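Local coordinates for tetratricopeptide TPR_2 repeat protein (Thermobaculum terrenum, PDB 5DJS) that belongs to a family of proteins that join tetratricopeptide repeats to a GT-B-type glycosyltransferase module, and is modelled here with bound uridine-5'-diphosphate, at residues 279-290 against 297-308; 349-357 against 468-477. The protein carries 1 engineered substitution. One frame throughout, in Å; residues are numbered along the deposited sequence.

Contact 1: 279-290 against 297-308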
# COMPACT_ATOMS: atom_id res chain seq x y z
N MET A 279 2.38 -10.86 16.45
CA MET A 279 2.27 -9.41 16.38
C MET A 279 1.48 -8.90 17.59
O MET A 279 0.32 -9.25 17.80
CB MET A 279 1.63 -8.97 15.07
CG MET A 279 1.89 -7.52 14.69
SD MET A 279 3.61 -7.12 14.30
CE MET A 279 3.91 -8.12 12.83
N ASP A 280 2.14 -8.07 18.41
CA ASP A 280 1.58 -7.64 19.68
C ASP A 280 0.66 -6.46 19.47
O ASP A 280 -0.46 -6.45 19.97
CB ASP A 280 2.69 -7.25 20.69
CG ASP A 280 3.75 -8.34 20.87
OD1 ASP A 280 3.38 -9.48 21.25
OD2 ASP A 280 4.95 -8.04 20.64
N TYR A 281 1.15 -5.47 18.71
CA TYR A 281 0.43 -4.20 18.49
C TYR A 281 0.23 -3.84 17.02
O TYR A 281 1.06 -4.15 16.17
CB TYR A 281 1.18 -3.07 19.20
CG TYR A 281 1.23 -3.27 20.69
CD1 TYR A 281 0.15 -2.92 21.49
CD2 TYR A 281 2.35 -3.85 21.29
CE1 TYR A 281 0.19 -3.11 22.86
CE2 TYR A 281 2.39 -4.05 22.66
CZ TYR A 281 1.31 -3.68 23.44
OH TYR A 281 1.35 -3.87 24.79
N LEU A 282 -0.89 -3.19 16.75
CA LEU A 282 -1.13 -2.50 15.49
C LEU A 282 -1.40 -1.03 15.83
O LEU A 282 -2.33 -0.73 16.58
CB LEU A 282 -2.32 -3.12 14.77
CG LEU A 282 -2.64 -2.59 13.36
CD1 LEU A 282 -3.24 -3.67 12.47
CD2 LEU A 282 -3.58 -1.39 13.42
N VAL A 283 -0.58 -0.12 15.30
CA VAL A 283 -0.71 1.34 15.58
C VAL A 283 -1.63 2.07 14.57
O VAL A 283 -1.25 2.32 13.43
CB VAL A 283 0.68 2.03 15.57
CG1 VAL A 283 0.55 3.52 15.83
CG2 VAL A 283 1.59 1.40 16.62
N GLY A 284 -2.84 2.41 15.03
CA GLY A 284 -3.83 3.15 14.23
C GLY A 284 -4.14 4.50 14.85
O GLY A 284 -3.24 5.20 15.34
N ASP A 285 -5.42 4.87 14.83
CA ASP A 285 -5.90 6.07 15.53
C ASP A 285 -7.41 5.99 15.81
O ASP A 285 -8.07 5.03 15.39
CB ASP A 285 -5.48 7.37 14.81
CG ASP A 285 -6.33 7.70 13.60
OD1 ASP A 285 -7.56 7.81 13.75
OD2 ASP A 285 -5.74 7.92 12.51
N GLN A 286 -7.94 6.99 16.50
CA GLN A 286 -9.29 6.90 17.08
C GLN A 286 -10.42 6.97 16.06
O GLN A 286 -11.48 6.39 16.28
CB GLN A 286 -9.49 7.98 18.13
CG GLN A 286 -8.58 7.82 19.33
CD GLN A 286 -8.78 8.92 20.34
OE1 GLN A 286 -8.67 10.11 20.00
NE2 GLN A 286 -9.06 8.55 21.58
N HIS A 287 -10.20 7.69 14.96
CA HIS A 287 -11.14 7.72 13.84
C HIS A 287 -10.95 6.52 12.92
O HIS A 287 -11.92 5.95 12.42
CB HIS A 287 -10.99 9.01 13.06
CG HIS A 287 -11.23 10.25 13.88
ND1 HIS A 287 -12.25 10.34 14.80
CD2 HIS A 287 -10.60 11.45 13.89
CE1 HIS A 287 -12.22 11.54 15.36
NE2 HIS A 287 -11.23 12.23 14.82
N LEU A 288 -9.68 6.15 12.70
CA LEU A 288 -9.32 5.06 11.80
C LEU A 288 -9.81 3.67 12.23
O LEU A 288 -10.18 2.87 11.38
CB LEU A 288 -7.80 5.02 11.59
CG LEU A 288 -7.24 4.02 10.56
CD1 LEU A 288 -7.75 4.32 9.16
CD2 LEU A 288 -5.72 4.01 10.57
N CYS A 289 -9.80 3.41 13.54
CA CYS A 289 -10.16 2.11 14.13
C CYS A 289 -11.43 2.27 14.98
O CYS A 289 -11.35 2.74 16.12
CB CYS A 289 -9.00 1.59 15.01
SG CYS A 289 -7.34 1.57 14.27
N PRO A 290 -12.62 1.89 14.44
CA PRO A 290 -13.88 2.21 15.15
C PRO A 290 -14.08 1.45 16.47
O PRO A 290 -13.43 0.45 16.68
CB PRO A 290 -14.96 1.82 14.15
CG PRO A 290 -14.33 0.79 13.28
CD PRO A 290 -12.88 1.18 13.18
N TYR A 297 -8.98 -8.24 15.32
CA TYR A 297 -7.52 -8.13 15.31
C TYR A 297 -6.87 -8.98 16.39
O TYR A 297 -7.23 -8.88 17.56
CB TYR A 297 -7.12 -6.66 15.53
CG TYR A 297 -7.53 -5.75 14.40
CD1 TYR A 297 -8.85 -5.31 14.27
CD2 TYR A 297 -6.61 -5.34 13.44
CE1 TYR A 297 -9.25 -4.49 13.22
CE2 TYR A 297 -6.99 -4.52 12.38
CZ TYR A 297 -8.31 -4.09 12.28
OH TYR A 297 -8.70 -3.27 11.23
N THR A 298 -5.91 -9.80 15.99
CA THR A 298 -5.05 -10.51 16.94
C THR A 298 -4.17 -9.53 17.71
O THR A 298 -3.94 -9.70 18.91
CB THR A 298 -4.11 -11.51 16.25
OG1 THR A 298 -3.43 -10.84 15.18
CG2 THR A 298 -4.89 -12.72 15.73
N GLU A 299 -3.69 -8.50 17.02
CA GLU A 299 -2.91 -7.45 17.65
C GLU A 299 -3.80 -6.62 18.59
O GLU A 299 -5.02 -6.57 18.41
CB GLU A 299 -2.31 -6.49 16.61
CG GLU A 299 -1.59 -7.13 15.43
CD GLU A 299 -2.47 -7.37 14.20
OE1 GLU A 299 -3.72 -7.35 14.31
OE2 GLU A 299 -1.92 -7.62 13.13
N ARG A 300 -3.18 -5.98 19.59
CA ARG A 300 -3.88 -4.95 20.35
C ARG A 300 -3.81 -3.65 19.58
O ARG A 300 -2.72 -3.20 19.19
CB ARG A 300 -3.26 -4.74 21.73
CG ARG A 300 -3.82 -5.63 22.81
CD ARG A 300 -3.29 -5.18 24.16
NE ARG A 300 -2.90 -6.32 25.00
CZ ARG A 300 -1.87 -6.35 25.84
NH1 ARG A 300 -1.05 -5.31 26.00
NH2 ARG A 300 -1.65 -7.46 26.55
N LEU A 301 -4.97 -3.04 19.35
CA LEU A 301 -5.04 -1.78 18.63
C LEU A 301 -4.55 -0.64 19.52
O LEU A 301 -4.93 -0.55 20.69
CB LEU A 301 -6.48 -1.52 18.17
CG LEU A 301 -7.06 -2.53 17.17
CD1 LEU A 301 -8.55 -2.29 17.00
CD2 LEU A 301 -6.38 -2.43 15.82
N VAL A 302 -3.68 0.20 18.97
CA VAL A 302 -3.16 1.38 19.65
C VAL A 302 -3.75 2.59 18.93
O VAL A 302 -3.24 2.99 17.89
CB VAL A 302 -1.61 1.40 19.62
CG1 VAL A 302 -1.05 2.70 20.17
CG2 VAL A 302 -1.05 0.22 20.40
N ARG A 303 -4.82 3.14 19.49
CA ARG A 303 -5.53 4.25 18.86
C ARG A 303 -4.93 5.59 19.28
O ARG A 303 -5.38 6.21 20.25
CB ARG A 303 -7.01 4.21 19.24
CG ARG A 303 -7.75 2.93 18.88
CD ARG A 303 -9.10 2.89 19.58
NE ARG A 303 -10.09 2.07 18.85
CZ ARG A 303 -10.19 0.74 18.92
NH1 ARG A 303 -9.36 0.01 19.67
NH2 ARG A 303 -11.14 0.13 18.22
N LEU A 304 -3.92 6.06 18.54
CA LEU A 304 -3.35 7.39 18.77
C LEU A 304 -4.44 8.48 18.73
O LEU A 304 -5.39 8.40 17.95
CB LEU A 304 -2.29 7.73 17.72
CG LEU A 304 -1.03 6.88 17.59
CD1 LEU A 304 -0.22 7.35 16.39
CD2 LEU A 304 -0.20 6.91 18.85
N SER A 305 -4.26 9.53 19.55
CA SER A 305 -5.22 10.65 19.64
C SER A 305 -4.94 11.78 18.61
O SER A 305 -5.35 12.91 18.80
CB SER A 305 -5.18 11.21 21.06
OG SER A 305 -3.85 11.57 21.37
N ARG A 306 -4.22 11.44 17.55
CA ARG A 306 -4.06 12.26 16.36
C ARG A 306 -4.18 11.30 15.14
O ARG A 306 -4.41 10.11 15.31
CB ARG A 306 -2.67 12.91 16.36
CG ARG A 306 -1.54 11.90 16.31
CD ARG A 306 -0.17 12.50 16.15
NE ARG A 306 -0.03 13.57 15.15
CZ ARG A 306 -0.17 13.47 13.84
NH1 ARG A 306 -0.51 12.33 13.25
NH2 ARG A 306 0.03 14.53 13.08
N PHE A 307 -3.97 11.82 13.94
CA PHE A 307 -3.94 11.01 12.72
C PHE A 307 -2.78 10.01 12.79
O PHE A 307 -1.71 10.34 13.31
CB PHE A 307 -3.81 11.91 11.48
CG PHE A 307 -3.92 11.18 10.17
CD1 PHE A 307 -5.05 10.42 9.87
CD2 PHE A 307 -2.91 11.29 9.21
CE1 PHE A 307 -5.15 9.76 8.65
CE2 PHE A 307 -3.01 10.63 7.99
CZ PHE A 307 -4.14 9.87 7.71
N TYR A 308 -2.98 8.79 12.28
CA TYR A 308 -1.98 7.72 12.44
C TYR A 308 -0.69 7.86 11.61
O TYR A 308 0.15 6.98 11.68
CB TYR A 308 -2.62 6.34 12.19
CG TYR A 308 -2.73 5.89 10.73
CD1 TYR A 308 -3.49 6.60 9.79
CD2 TYR A 308 -2.10 4.72 10.31
CE1 TYR A 308 -3.59 6.17 8.48
CE2 TYR A 308 -2.20 4.28 8.99
CZ TYR A 308 -2.94 5.01 8.08
OH TYR A 308 -3.04 4.57 6.78

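Contact 2: 349-357 against 468-477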
# COMPACT_ATOMS: atom_id res chain seq x y z
N LEU A 349 -21.34 5.41 -8.23
CA LEU A 349 -21.47 6.73 -7.59
C LEU A 349 -20.92 7.86 -8.46
O LEU A 349 -21.56 8.90 -8.60
CB LEU A 349 -20.76 6.76 -6.24
CG LEU A 349 -21.19 5.77 -5.15
CD1 LEU A 349 -20.65 6.22 -3.79
CD2 LEU A 349 -22.71 5.58 -5.08
N TRP A 350 -19.73 7.66 -9.00
CA TRP A 350 -19.10 8.66 -9.87
C TRP A 350 -19.94 8.98 -11.11
O TRP A 350 -19.95 10.12 -11.58
CB TRP A 350 -17.69 8.24 -10.30
CG TRP A 350 -16.68 8.19 -9.17
CD1 TRP A 350 -16.84 8.61 -7.88
CD2 TRP A 350 -15.34 7.73 -9.27
NE1 TRP A 350 -15.69 8.42 -7.16
CE2 TRP A 350 -14.74 7.88 -7.99
CE3 TRP A 350 -14.57 7.17 -10.31
CZ2 TRP A 350 -13.42 7.50 -7.73
CZ3 TRP A 350 -13.25 6.80 -10.05
CH2 TRP A 350 -12.69 6.96 -8.76
N ALA A 351 -20.65 7.98 -11.62
CA ALA A 351 -21.57 8.17 -12.73
C ALA A 351 -22.74 9.06 -12.33
O ALA A 351 -23.08 10.00 -13.05
CB ALA A 351 -22.08 6.82 -13.25
N LYS A 352 -23.35 8.77 -11.17
CA LYS A 352 -24.49 9.55 -10.67
C LYS A 352 -24.16 11.02 -10.41
O LYS A 352 -24.98 11.90 -10.69
CB LYS A 352 -25.07 8.92 -9.40
CG LYS A 352 -25.84 7.64 -9.68
CD LYS A 352 -26.39 7.01 -8.41
CE LYS A 352 -27.04 5.67 -8.72
NZ LYS A 352 -27.49 4.99 -7.47
N ILE A 353 -22.96 11.27 -9.90
CA ILE A 353 -22.40 12.63 -9.79
C ILE A 353 -22.28 13.29 -11.17
O ILE A 353 -22.67 14.45 -11.33
CB ILE A 353 -21.01 12.61 -9.09
CG1 ILE A 353 -21.17 12.27 -7.59
CG2 ILE A 353 -20.27 13.93 -9.25
CD1 ILE A 353 -19.89 11.81 -6.91
N LEU A 354 -21.75 12.56 -12.16
CA LEU A 354 -21.53 13.12 -13.50
C LEU A 354 -22.83 13.33 -14.30
O LEU A 354 -22.85 14.17 -15.22
CB LEU A 354 -20.53 12.27 -14.29
CG LEU A 354 -19.06 12.30 -13.80
CD1 LEU A 354 -18.22 11.22 -14.49
CD2 LEU A 354 -18.42 13.65 -14.01
N LEU A 355 -23.89 12.58 -13.99
CA LEU A 355 -25.20 12.83 -14.61
C LEU A 355 -25.79 14.12 -14.05
O LEU A 355 -26.27 14.96 -14.81
CB LEU A 355 -26.18 11.68 -14.36
CG LEU A 355 -25.91 10.34 -15.04
CD1 LEU A 355 -27.04 9.36 -14.70
CD2 LEU A 355 -25.77 10.49 -16.55
N ALA A 356 -25.72 14.27 -12.73
CA ALA A 356 -26.27 15.44 -12.02
C ALA A 356 -25.49 16.74 -12.22
O ALA A 356 -26.02 17.81 -11.94
CB ALA A 356 -26.39 15.13 -10.53
N LEU A 357 -24.24 16.64 -12.68
CA LEU A 357 -23.42 17.81 -13.05
C LEU A 357 -22.94 17.60 -14.48
O LEU A 357 -21.75 17.31 -14.70
CB LEU A 357 -22.25 17.99 -12.08
CG LEU A 357 -22.62 18.28 -10.62
CD1 LEU A 357 -21.39 18.14 -9.73
CD2 LEU A 357 -23.25 19.65 -10.47
N TYR A 468 -22.41 10.74 0.09
CA TYR A 468 -21.17 10.91 -0.69
C TYR A 468 -21.45 11.75 -1.92
O TYR A 468 -20.74 12.72 -2.18
CB TYR A 468 -20.60 9.54 -1.09
CG TYR A 468 -19.32 9.52 -1.90
CD1 TYR A 468 -19.32 9.76 -3.28
CD2 TYR A 468 -18.10 9.17 -1.31
CE1 TYR A 468 -18.15 9.70 -4.02
CE2 TYR A 468 -16.93 9.11 -2.05
CZ TYR A 468 -16.95 9.37 -3.40
OH TYR A 468 -15.78 9.31 -4.11
N ILE A 469 -22.50 11.38 -2.66
CA ILE A 469 -22.92 12.09 -3.88
C ILE A 469 -23.26 13.55 -3.55
O ILE A 469 -22.72 14.46 -4.18
CB ILE A 469 -24.14 11.40 -4.55
CG1 ILE A 469 -23.75 10.01 -5.10
CG2 ILE A 469 -24.68 12.24 -5.70
CD1 ILE A 469 -24.93 9.10 -5.37
N ASP A 470 -24.13 13.75 -2.55
CA ASP A 470 -24.61 15.09 -2.14
C ASP A 470 -23.49 16.06 -1.79
O ASP A 470 -23.54 17.23 -2.16
CB ASP A 470 -25.57 14.99 -0.95
CG ASP A 470 -26.90 14.35 -1.30
OD1 ASP A 470 -27.16 14.05 -2.48
OD2 ASP A 470 -27.71 14.14 -0.38
N ILE A 471 -22.48 15.56 -1.07
CA ILE A 471 -21.32 16.39 -0.72
C ILE A 471 -20.54 16.80 -1.98
O ILE A 471 -20.14 17.96 -2.09
CB ILE A 471 -20.41 15.69 0.33
CG1 ILE A 471 -21.15 15.60 1.67
CG2 ILE A 471 -19.10 16.44 0.52
CD1 ILE A 471 -20.54 14.65 2.69
N ALA A 472 -20.36 15.87 -2.91
CA ALA A 472 -19.65 16.14 -4.16
C ALA A 472 -20.43 17.10 -5.08
O ALA A 472 -19.82 17.93 -5.77
CB ALA A 472 -19.34 14.85 -4.90
N LEU A 473 -21.75 16.96 -5.09
CA LEU A 473 -22.65 17.89 -5.79
C LEU A 473 -22.57 19.30 -5.20
O LEU A 473 -22.37 20.28 -5.93
CB LEU A 473 -24.10 17.38 -5.76
CG LEU A 473 -24.58 16.51 -6.93
CD1 LEU A 473 -23.51 15.58 -7.48
CD2 LEU A 473 -25.82 15.71 -6.53
N GLY A 474 -22.72 19.40 -3.87
CA GLY A 474 -22.61 20.67 -3.15
C GLY A 474 -21.34 21.45 -3.42
O GLY A 474 -21.38 22.67 -3.52
N LEU A 475 -20.22 20.74 -3.54
CA LEU A 475 -18.93 21.37 -3.85
C LEU A 475 -18.78 21.76 -5.33
O LEU A 475 -18.11 22.75 -5.64
CB LEU A 475 -17.76 20.44 -3.47
CG LEU A 475 -17.51 20.13 -1.99
CD1 LEU A 475 -16.27 19.27 -1.88
CD2 LEU A 475 -17.35 21.39 -1.15
N GLY A 476 -19.37 20.98 -6.23
CA GLY A 476 -19.33 21.29 -7.66
C GLY A 476 -20.13 22.53 -8.04
O GLY A 476 -19.84 23.17 -9.06
N ARG A 477 -21.15 22.85 -7.24
CA ARG A 477 -22.00 24.01 -7.47
C ARG A 477 -21.45 25.28 -6.80
O ARG A 477 -21.10 26.24 -7.50
CB ARG A 477 -23.43 23.69 -7.03
CG ARG A 477 -24.10 22.71 -7.99
CD ARG A 477 -25.26 21.94 -7.38
NE ARG A 477 -25.75 20.92 -8.32
CZ ARG A 477 -26.65 19.98 -8.04
NH1 ARG A 477 -27.21 19.88 -6.83
NH2 ARG A 477 -27.00 19.10 -8.98

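Contact 1: 279-290 against 297-308
Strands 281-285 and 300-304 pair in parallel, and a ladder of backbone bonds joins them: Arg300 N to Asp280 O (2.8 Å), Leu282 N to Arg300 O (3.1 Å), Val302 N to Leu282 O, Gly284 N to Val302 O. Beyond Gly284 the ladder weakens, and side chains take over the polar work. Arg303, extended from CG to NE, reaches beyond the end of strand 281-285 to two backbone carbonyls. Its NE meets Cys289 O at 3.1 Å; its NH2 meets Pro290 O at 2.8 Å, in the guanidinium plane, and also forms a salt bridge with Asp294. Asp285 grips both segments: OD1 takes the backbone N of Leu288, an Asx motif, while OD2 accepts weakly from Tyr308 N and is also hydrogen-bonded to Ser450 OG. This is the edge of a six-stranded parallel sheet of the Rossmann-like kind found in GT-B folds; 300-304 is one of its two outermost strands within the chain, and 281-285 also pairs with 263-266. On the face bearing Leu282 and Leu301, their CD2 methyls meet at 3.8 Å; on the other, Val302 CG2 lies 3.5 Å from Tyr281 CD1. Beyond the strands, Leu288 CD2 makes a CH-pi contact over the centre of the Tyr308 ring, 3.4 Å from its centroid.

Contact 2: 349-357 against 468-477
The indole of Trp350 and the phenol of Tyr468 make the straighter of the two hydrogen bonds between segments 349-357 and 468-477, on helices 344-356 and 465-477. Trp350 NE1 gives its hydrogen to Tyr468 OH at 3.2 Å, nearly straight at 166°, with the oxygen lying in the indole plane. The same hydroxyl hydrogen-bonds to Asp415 O, and two partners thus fix the end of the buried tyrosine. Its torsion, CG anti to the backbone N (chi1 180°), directs the ring to the facing helix, where Leu349 CD1 comes over one face (4.2 Å to the centroid) and Ile353 CD1 meets the edge. At the far end, Ala356 O accepts a weak bond from Arg477 NH2 at 3.4 Å, in the guanidinium plane, while Leu357 CD2 packs against Arg477 NE. Leu354 O, in the last turn of helix 344-356, accepts a hydrogen bond from Arg391 NH2. Between these polar ends Ile353 packs as a knob into the hole formed by Tyr468, Ile469, Ala472 and Leu473, its CD1 3.7 Å from Ala472 CB. The axes of the two helical segments come within 9.7 Å of each other, at 37°, in broadly the same direction. Both helices rest against the second parallel sheet of the GT-B fold, Trp350 touching strands 332-335, 361-365 and 412-414, Ile353 and Leu357 reaching Phe333, and Tyr468 and Ala472 packing on Leu414.

Contact 1 joins neighbouring strands within one sheet, whereas contact 2 joins two helices that lie against the other; they share no element, and their nearest atoms are about 15 Å apart. Both are partly buried, but contact 1 lies nearer the centre of the chain, its own centre about 17 Å from it against about 28 Å for contact 2. Main-chain bonds dominate the strand pair, with charged side chains at its end. In the helix pair apolar side chains do most of the joining, and its two polar bonds each involve a side chain.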